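Local coordinates for protein Blo t 1 allergen (Blomia tropicalis, PDB 5JT8) that probably works as a papain-family cysteine protease once its inhibitory propeptide is removed, and is an allergen of the mite Blomia tropicalis, at residues 77-80 with 81-84; 52-55 with 56-59; 213-216 with 217-220; 71-74 with 75-78. One frame throughout, in Å; residues are numbered along the deposited sequence.

How the contacts relate
Contacts 1, 2 and 4 build one corner of the propeptide; contact 3 stands apart on the papain-family part. Residues 52-59 lie on helix 42-62, and the loop of contact 4 comes back along it: Ile72 CD1 lies 3.7 Å from Val59 CG2, and the centres of contacts 2 and 4 are about 9 Å apart. Contact 1 continues contact 4 through the shared Asp77 and Met78 into helix 80-88, its centre again about 9 Å away. Contact 4 also reaches the protease, touching the segment around Gln130 and Gly132 that leads to Cys137, an S-hydroxycysteine and, as in papain, probably the catalytic cysteine. Contact 3 is about 33 Å, centre to centre, from contact 1.

Contact 1: residues 77-80 with 81-84; sequences DMSE and QEFS
Ser79 stands immediately before helix 80-88 and starts it, its carbonyl O taking the first regular bond, from Phe83 N at 2.9 Å in an almost straight bond (N-H...O 175°), while Ser84 N reaches Glu80 O at 3.1 Å. The side chains of Ser79 and Glu82 complete a capping box. Ser79 turns its hydroxyl between its own N and carbonyl carbon (chi1 59°), which brings OG in front of Glu82 N, at 3.3 Å, as a weak N-cap acceptor. In return Glu82, its CG beside its own backbone N, runs back along the serine and offers OE1 to Ser79 N at 3.4 Å, also weakly. Serine is short enough to cap, and glutamate long enough to reach back. The same OE1 takes a weak hydrogen bond from His51; the helix N-terminus and a long, weak ion pair with Arg48 would probably favour its charged form. Beside the box, Met78 CB sits 3.7 Å from Glu82 CB and 4.3 Å from Phe83 CB. Met78 and Ser79 rest against helix 42-62, Phe83 reaches helix 259-262 and Trp303 on the protease side, and Ser84 OG bonds to Tyr278 and Asp280 just ahead of strand 281-291.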
loop_
_atom_site.group_PDB
_atom_site.type_symbol
_atom_site.label_atom_id
_atom_site.label_comp_id
_atom_site.label_asym_id
_atom_site.label_seq_id
_atom_site.Cartn_x
_atom_site.Cartn_y
_atom_site.Cartn_z
ATOM N N ASP A 77 13.270 8.729 10.082
ATOM C CA ASP A 77 13.911 10.016 10.290
ATOM C C ASP A 77 12.952 11.179 9.996
ATOM O O ASP A 77 13.320 12.342 10.137
ATOM C CB ASP A 77 15.188 10.115 9.443
ATOM C CG ASP A 77 14.927 9.956 7.949
ATOM O OD1 ASP A 77 13.947 9.275 7.571
ATOM O OD2 ASP A 77 15.717 10.507 7.150
ATOM N N MET A 78 11.717 10.865 9.616
ATOM C CA MET A 78 10.728 11.909 9.369
ATOM C C MET A 78 9.703 11.978 10.499
ATOM O O MET A 78 9.448 10.989 11.190
ATOM C CB MET A 78 10.015 11.677 8.032
ATOM C CG MET A 78 10.949 11.505 6.848
ATOM S SD MET A 78 10.104 11.190 5.281
ATOM C CE MET A 78 11.484 10.641 4.281
ATOM N N SER A 79 9.111 13.151 10.685
ATOM C CA SER A 79 8.005 13.288 11.620
ATOM C C SER A 79 6.742 12.715 10.989
ATOM O O SER A 79 6.723 12.416 9.798
ATOM C CB SER A 79 7.795 14.753 12.005
ATOM O OG SER A 79 7.528 15.542 10.860
ATOM N N GLU A 80 5.688 12.567 11.783
ATOM C CA GLU A 80 4.425 12.066 11.263
ATOM C C GLU A 80 3.916 12.964 10.133
ATOM O O GLU A 80 3.466 12.481 9.087
ATOM C CB GLU A 80 3.389 11.970 12.380
ATOM C CG GLU A 80 2.049 11.442 11.931
ATOM C CD GLU A 80 1.144 11.117 13.099
ATOM O OE1 GLU A 80 -0.076 10.937 12.881
ATOM O OE2 GLU A 80 1.663 11.031 14.234
ATOM N N GLN A 81 4.014 14.271 10.342
ATOM C CA GLN A 81 3.648 15.238 9.315
ATOM C C GLN A 81 4.450 15.017 8.021
ATOM O O GLN A 81 3.879 14.974 6.934
ATOM C CB GLN A 81 3.858 16.667 9.839
ATOM C CG GLN A 81 2.927 17.706 9.226
ATOM C CD GLN A 81 3.096 19.085 9.845
ATOM O OE1 GLN A 81 3.863 19.268 10.793
ATOM N NE2 GLN A 81 2.368 20.063 9.311
ATOM N N GLU A 82 5.767 14.855 8.152
ATOM C CA GLU A 82 6.662 14.729 6.997
ATOM C C GLU A 82 6.431 13.427 6.225
ATOM O O GLU A 82 6.284 13.437 4.997
ATOM C CB GLU A 82 8.131 14.826 7.446
ATOM C CG GLU A 82 8.555 16.226 7.894
ATOM C CD GLU A 82 10.052 16.350 8.173
ATOM O OE1 GLU A 82 10.687 15.349 8.574
ATOM O OE2 GLU A 82 10.598 17.460 7.990
ATOM N N PHE A 83 6.403 12.312 6.952
ATOM C CA PHE A 83 6.142 10.996 6.372
ATOM C C PHE A 83 4.830 10.989 5.580
ATOM O O PHE A 83 4.787 10.576 4.417
ATOM C CB PHE A 83 6.108 9.940 7.478
ATOM C CG PHE A 83 5.959 8.534 6.975
ATOM C CD1 PHE A 83 6.863 8.008 6.069
ATOM C CD2 PHE A 83 4.929 7.730 7.430
ATOM C CE1 PHE A 83 6.728 6.711 5.613
ATOM C CE2 PHE A 83 4.794 6.433 6.982
ATOM C CZ PHE A 83 5.692 5.919 6.071
ATOM N N SER A 84 3.762 11.457 6.218
ATOM C CA SER A 84 2.474 11.586 5.555
ATOM C C SER A 84 2.603 12.349 4.229
ATOM O O SER A 84 2.053 11.936 3.213
ATOM C CB SER A 84 1.474 12.280 6.482
ATOM O OG SER A 84 0.236 12.489 5.820
#

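Contact 2: residues 52-55 with 56-59; sequences FKEQ and LKWV
Phe52 and Leu56 lie one turn apart on helix 42-62, the long propeptide helix that carries a variant of the ERFNIN motif; Phe52, Gln55 and Val59 take its Phe, Asn and Ile positions. Leu56 places CB over one face of the Phe52 ring, and its CD2 methyl meets Phe52 CE2 at 4.2 Å. Phe31 of helix 28-34 meets the same ring and Ile72 packs on Leu56 and Val59, which suits bulky apolar residues here. Regular i to i+4 backbone bonds join the two turns, Leu56 N to Phe52 O at 2.6 Å and Val59 N to Gln55 O at 3.0 Å. Val59 turns CG2 beside its own N, which brings that methyl against Gln55 O at 3.1 Å. Gln55 folds at chi2 (-64°) and sends its amide to Asn263 and, more weakly, Asn259, satisfying its buried polar end. On the exposed side Glu54 and Lys57 run alongside each other. Lys57 CD lies 3.5 Å from Glu54 OE2, and Lys57 NZ forms a salt bridge to the same OE2, also at 3.5 Å. Such a long, surface ion pair should add modest stability, whereas the inner face combines apolar contact with the amide bonds of Gln55.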
loop_
_atom_site.group_PDB
_atom_site.type_symbol
_atom_site.label_atom_id
_atom_site.label_comp_id
_atom_site.label_asym_id
_atom_site.label_seq_id
_atom_site.Cartn_x
_atom_site.Cartn_y
_atom_site.Cartn_z
ATOM N N PHE A 52 14.525 11.076 14.298
ATOM C CA PHE A 52 14.923 9.688 14.494
ATOM C C PHE A 52 14.949 9.304 15.966
ATOM O O PHE A 52 14.532 8.203 16.332
ATOM C CB PHE A 52 16.295 9.406 13.897
ATOM C CG PHE A 52 16.855 8.073 14.312
ATOM C CD1 PHE A 52 16.494 6.916 13.641
ATOM C CD2 PHE A 52 17.720 7.972 15.393
ATOM C CE1 PHE A 52 16.996 5.687 14.028
ATOM C CE2 PHE A 52 18.215 6.751 15.786
ATOM C CZ PHE A 52 17.860 5.605 15.102
ATOM N N LYS A 53 15.476 10.199 16.800
ATOM C CA LYS A 53 15.568 9.951 18.237
ATOM C C LYS A 53 14.177 9.777 18.846
ATOM O O LYS A 53 13.927 8.832 19.601
ATOM C CB LYS A 53 16.312 11.091 18.934
ATOM C CG LYS A 53 17.784 11.190 18.568
ATOM C CD LYS A 53 18.454 12.356 19.274
ATOM C CE LYS A 53 19.931 12.439 18.926
ATOM N NZ LYS A 53 20.595 13.593 19.593
ATOM N N GLU A 54 13.275 10.689 18.495
ATOM C CA GLU A 54 11.902 10.656 18.983
ATOM C C GLU A 54 11.110 9.502 18.332
ATOM O O GLU A 54 10.146 9.001 18.917
ATOM C CB GLU A 54 11.214 12.011 18.726
ATOM C CG GLU A 54 10.307 12.587 19.853
ATOM C CD GLU A 54 10.950 12.725 21.244
ATOM O OE1 GLU A 54 12.187 12.584 21.387
ATOM O OE2 GLU A 54 10.192 13.028 22.200
ATOM N N GLN A 55 11.514 9.077 17.133
ATOM C CA GLN A 55 10.910 7.886 16.529
ATOM C C GLN A 55 11.460 6.653 17.222
ATOM O O GLN A 55 10.721 5.712 17.490
ATOM C CB GLN A 55 11.164 7.798 15.016
ATOM C CG GLN A 55 10.142 8.521 14.147
ATOM C CD GLN A 55 8.737 7.932 14.248
ATOM O OE1 GLN A 55 8.432 6.896 13.650
ATOM N NE2 GLN A 55 7.871 8.603 14.999
ATOM N N LEU A 56 12.759 6.662 17.517
ATOM C CA LEU A 56 13.364 5.573 18.276
ATOM C C LEU A 56 12.786 5.544 19.677
ATOM O O LEU A 56 12.568 4.477 20.255
ATOM C CB LEU A 56 14.881 5.715 18.347
ATOM C CG LEU A 56 15.534 4.578 19.141
ATOM C CD1 LEU A 56 15.304 3.238 18.457
ATOM C CD2 LEU A 56 17.006 4.825 19.343
ATOM N N LYS A 57 12.540 6.732 20.219
ATOM C CA LYS A 57 11.891 6.854 21.515
ATOM C C LYS A 57 10.502 6.200 21.485
ATOM O O LYS A 57 10.162 5.405 22.364
ATOM C CB LYS A 57 11.787 8.323 21.918
ATOM C CG LYS A 57 11.324 8.549 23.337
ATOM C CD LYS A 57 11.171 10.034 23.630
ATOM C CE LYS A 57 10.906 10.297 25.104
ATOM N NZ LYS A 57 10.928 11.758 25.395
ATOM N N TRP A 58 9.709 6.523 20.465
ATOM C CA TRP A 58 8.371 5.942 20.335
ATOM C C TRP A 58 8.425 4.419 20.205
ATOM O O TRP A 58 7.564 3.718 20.732
ATOM C CB TRP A 58 7.622 6.529 19.132
ATOM C CG TRP A 58 6.180 6.104 19.099
ATOM C CD1 TRP A 58 5.108 6.798 19.593
ATOM C CD2 TRP A 58 5.653 4.879 18.573
ATOM N NE1 TRP A 58 3.950 6.085 19.399
ATOM C CE2 TRP A 58 4.256 4.903 18.775
ATOM C CE3 TRP A 58 6.224 3.769 17.942
ATOM C CZ2 TRP A 58 3.426 3.859 18.375
ATOM C CZ3 TRP A 58 5.402 2.735 17.546
ATOM C CH2 TRP A 58 4.014 2.787 17.763
ATOM N N VAL A 59 9.436 3.919 19.495
ATOM C CA VAL A 59 9.583 2.488 19.253
ATOM C C VAL A 59 9.866 1.731 20.545
ATOM O O VAL A 59 9.174 0.770 20.869
ATOM C CB VAL A 59 10.711 2.191 18.233
ATOM C CG1 VAL A 59 11.045 0.703 18.213
ATOM C CG2 VAL A 59 10.313 2.661 16.842
#

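Contact 3: residues 213-216 with 217-220; sequences WCDP and DVEG. Unlike the reference sequence in segment 213-216: Asp215 (reference Asn).
Asp215 swings its carboxylate forward, CG opposite its own N (chi1 -177°), and Asp217 folds its own back between its N and carbonyl carbon (chi1 64°); the two acids, flanking Pro216 in sequence, meet beside the bend. Their planes are inclined by 34° and their closest atoms are OD1 of Asp215 and OD1 of Asp217, at 2.5 Å. Two charged carboxylates would hardly come so near; one group probably holds a proton, though Asp217 is poorly ordered and the distance is therefore doubtful. Asp215 OD1 also receives a weak hydrogen bond from Asp217 N at 2.9 Å, its N-H well off line, a pattern that resembles an Asx turn. Proline suits the residue between them because its ring fixes phi and offers no N-H that would need a partner. The residue at Asp215 is Asn in the reference sequence.

This bend belongs to the papain-family part of the chain, in the long loop between helix 187-196 and strand 227-230. Just before it, Cys214 is joined by a disulfide to Cys168, at the end of helix 162-168, which ties the loop to that helix. Val218 packs back on the bend: it turns CG2 beside its own N and over Asp215, where the methyl meets Asp215 O at 3.2 Å and the carboxylate carbon CG at 3.4 Å. Farther out, Val218 and Pro216 touch Tyr205 and Tyr173 respectively, while the Tyr205 hydroxyl takes a weak hydrogen bond from Asp215 N.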
loop_
_atom_site.group_PDB
_atom_site.type_symbol
_atom_site.label_atom_id
_atom_site.label_comp_id
_atom_site.label_asym_id
_atom_site.label_seq_id
_atom_site.Cartn_x
_atom_site.Cartn_y
_atom_site.Cartn_z
ATOM N N TRP A 213 9.835 11.791 -17.096
ATOM C CA TRP A 213 9.061 11.945 -18.313
ATOM C C TRP A 213 8.643 10.584 -18.849
ATOM O O TRP A 213 9.475 9.683 -19.002
ATOM C CB TRP A 213 9.856 12.703 -19.371
ATOM C CG TRP A 213 9.564 14.155 -19.390
ATOM C CD1 TRP A 213 10.203 15.123 -18.678
ATOM C CD2 TRP A 213 8.548 14.824 -20.156
ATOM N NE1 TRP A 213 9.655 16.351 -18.951
ATOM C CE2 TRP A 213 8.640 16.196 -19.858
ATOM C CE3 TRP A 213 7.577 14.395 -21.068
ATOM C CZ2 TRP A 213 7.802 17.148 -20.444
ATOM C CZ3 TRP A 213 6.742 15.339 -21.646
ATOM C CH2 TRP A 213 6.863 16.700 -21.333
ATOM N N CYS A 214 7.351 10.446 -19.133
ATOM C CA CYS A 214 6.800 9.189 -19.617
ATOM C C CYS A 214 7.453 8.776 -20.926
ATOM O O CYS A 214 7.582 9.564 -21.869
ATOM C CB CYS A 214 5.282 9.294 -19.800
ATOM S SG CYS A 214 4.515 7.871 -20.615
ATOM N N ASP A 215 7.903 7.534 -20.963
ATOM C CA ASP A 215 8.336 6.951 -22.205
ATOM C C ASP A 215 7.213 6.037 -22.662
ATOM O O ASP A 215 6.958 5.015 -22.040
ATOM C CB ASP A 215 9.655 6.193 -22.036
ATOM C CG ASP A 215 10.181 5.632 -23.352
ATOM O OD1 ASP A 215 9.390 5.526 -24.314
ATOM O OD2 ASP A 215 11.381 5.286 -23.423
ATOM N N PRO A 216 6.528 6.423 -23.749
ATOM C CA PRO A 216 5.469 5.595 -24.335
ATOM C C PRO A 216 5.974 4.668 -25.463
ATOM O O PRO A 216 5.264 3.733 -25.828
ATOM C CB PRO A 216 4.495 6.642 -24.873
ATOM C CG PRO A 216 5.438 7.765 -25.354
ATOM C CD PRO A 216 6.629 7.744 -24.405
ATOM N N ASP A 217 7.163 4.918 -26.014
ATOM C CA ASP A 217 7.702 4.006 -27.031
ATOM C C ASP A 217 8.612 2.962 -26.388
ATOM O O ASP A 217 9.651 2.587 -26.942
ATOM C CB ASP A 217 8.461 4.744 -28.154
ATOM C CG ASP A 217 9.700 5.476 -27.666
ATOM O OD1 ASP A 217 9.602 6.290 -26.731
ATOM O OD2 ASP A 217 10.792 5.216 -28.211
ATOM N N VAL A 218 8.215 2.505 -25.204
ATOM C CA VAL A 218 8.840 1.341 -24.602
ATOM C C VAL A 218 8.188 0.119 -25.199
ATOM O O VAL A 218 6.967 -0.019 -25.137
ATOM C CB VAL A 218 8.671 1.290 -23.073
ATOM C CG1 VAL A 218 9.563 0.202 -22.489
ATOM C CG2 VAL A 218 8.996 2.625 -22.458
ATOM N N GLU A 219 8.975 -0.778 -25.776
ATOM C CA GLU A 219 8.373 -2.013 -26.228
ATOM C C GLU A 219 8.577 -3.075 -25.151
ATOM O O GLU A 219 9.118 -2.806 -24.070
ATOM C CB GLU A 219 8.928 -2.465 -27.587
ATOM C CG GLU A 219 7.885 -3.274 -28.383
ATOM C CD GLU A 219 8.410 -3.830 -29.683
ATOM O OE1 GLU A 219 9.643 -3.925 -29.828
ATOM O OE2 GLU A 219 7.585 -4.177 -30.560
ATOM N N GLY A 220 8.127 -4.280 -25.445
ATOM C CA GLY A 220 8.066 -5.316 -24.445
ATOM C C GLY A 220 6.614 -5.687 -24.427
ATOM O O GLY A 220 5.768 -4.905 -24.860
#

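Contact 4: residues 71-74 with 75-78; sequences AINE and YSDM
Ile72 brings its CG2 methyl to 3.4 Å from Ser76 OG as the chain enters a pair of successive type I turns, Asn73 to Ser76 and Tyr75 to Met78. The sequence follows the GxNxFxD motif of papain-family propeptides, with Tyr75 at the Phe position and Ala71 at the Gly position. Ile72, branched and apolar, packs on Phe52, Leu56 and Val59 of helix 42-62 and on Phe31 of helix 28-34.

Three groups of Asn73 are bonded within the turn. Its N donates to Ser76 OG at 2.7 Å, and its carbonyl O accepts Ser76 N at 2.9 Å, closing the first turn. Its side-chain OD1 takes Tyr75 N at 3.0 Å on an in-plane lone pair, as an Asx turn does; asparagine suits the place because its amide also sends ND2 weakly to Arg262 O. Ser76 is equally apt, its short chain bringing OG, placed beside its own backbone N (chi1 -62°), back to the turn's start.

Glu74 lies alongside Tyr75, its carboxylate stacked within 7° of parallel to the ring and its CG over the ring centre, 3.6 Å from the centroid, in a CH-pi contact. The Tyr75 hydroxyl bonds to Gly132 O and Glu74 OE2 to Gln130, so both polar ends turn toward the protease. One water donates to Glu74 OE2 and to Tyr75 OH, each at 2.7 Å.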
loop_
_atom_site.group_PDB
_atom_site.type_symbol
_atom_site.label_atom_id
_atom_site.label_comp_id
_atom_site.label_asym_id
_atom_site.label_seq_id
_atom_site.Cartn_x
_atom_site.Cartn_y
_atom_site.Cartn_z
ATOM N N ALA A 71 9.326 -1.402 15.176
ATOM C CA ALA A 71 10.740 -1.261 14.823
ATOM C C ALA A 71 11.030 -0.125 13.845
ATOM O O ALA A 71 10.263 0.127 12.907
ATOM C CB ALA A 71 11.268 -2.571 14.245
ATOM N N ILE A 72 12.150 0.551 14.096
ATOM C CA ILE A 72 12.772 1.493 13.173
ATOM C C ILE A 72 12.796 0.979 11.728
ATOM O O ILE A 72 12.995 -0.213 11.488
ATOM C CB ILE A 72 14.230 1.779 13.617
ATOM C CG1 ILE A 72 14.246 2.393 15.015
ATOM C CG2 ILE A 72 14.952 2.667 12.613
ATOM C CD1 ILE A 72 13.450 3.675 15.111
ATOM N N ASN A 73 12.588 1.878 10.770
ATOM C CA ASN A 73 12.804 1.553 9.371
ATOM C C ASN A 73 13.353 2.750 8.601
ATOM O O ASN A 73 13.653 3.800 9.189
ATOM C CB ASN A 73 11.507 1.068 8.729
ATOM C CG ASN A 73 10.361 2.022 8.965
ATOM O OD1 ASN A 73 10.374 3.163 8.485
ATOM N ND2 ASN A 73 9.356 1.564 9.712
ATOM N N GLU A 74 13.450 2.586 7.284
ATOM C CA GLU A 74 14.028 3.585 6.380
ATOM C C GLU A 74 13.399 4.975 6.520
ATOM O O GLU A 74 14.023 5.988 6.196
ATOM C CB GLU A 74 13.891 3.108 4.926
ATOM C CG GLU A 74 12.443 3.017 4.442
ATOM C CD GLU A 74 12.324 2.679 2.961
ATOM O OE1 GLU A 74 12.679 3.540 2.127
ATOM O OE2 GLU A 74 11.880 1.554 2.632
ATOM N N TYR A 75 12.167 5.018 7.009
ATOM C CA TYR A 75 11.420 6.263 7.091
ATOM C C TYR A 75 11.499 6.931 8.462
ATOM O O TYR A 75 10.939 8.008 8.657
ATOM C CB TYR A 75 9.952 6.010 6.755
ATOM C CG TYR A 75 9.690 5.492 5.359
ATOM C CD1 TYR A 75 10.079 6.225 4.240
ATOM C CD2 TYR A 75 9.011 4.287 5.159
ATOM C CE1 TYR A 75 9.831 5.763 2.965
ATOM C CE2 TYR A 75 8.756 3.819 3.889
ATOM C CZ TYR A 75 9.164 4.559 2.795
ATOM O OH TYR A 75 8.902 4.095 1.526
ATOM N N SER A 76 12.183 6.290 9.406
ATOM C CA SER A 76 12.144 6.697 10.817
ATOM C C SER A 76 12.769 8.059 11.110
ATOM O O SER A 76 12.804 8.499 12.263
ATOM C CB SER A 76 12.842 5.647 11.682
ATOM O OG SER A 76 12.190 4.398 11.594
ATOM N N ASP A 77 13.270 8.729 10.082
ATOM C CA ASP A 77 13.911 10.016 10.290
ATOM C C ASP A 77 12.952 11.179 9.996
ATOM O O ASP A 77 13.320 12.342 10.137
ATOM C CB ASP A 77 15.188 10.115 9.443
ATOM C CG ASP A 77 14.927 9.956 7.949
ATOM O OD1 ASP A 77 13.947 9.275 7.571
ATOM O OD2 ASP A 77 15.717 10.507 7.150
ATOM N N MET A 78 11.717 10.865 9.616
ATOM C CA MET A 78 10.728 11.909 9.369
ATOM C C MET A 78 9.703 11.978 10.499
ATOM O O MET A 78 9.448 10.989 11.190
ATOM C CB MET A 78 10.015 11.677 8.032
ATOM C CG MET A 78 10.949 11.505 6.848
ATOM S SD MET A 78 10.104 11.190 5.281
ATOM C CE MET A 78 11.484 10.641 4.281
HETATM O O HOH W 1 9.658 1.513 1.051
#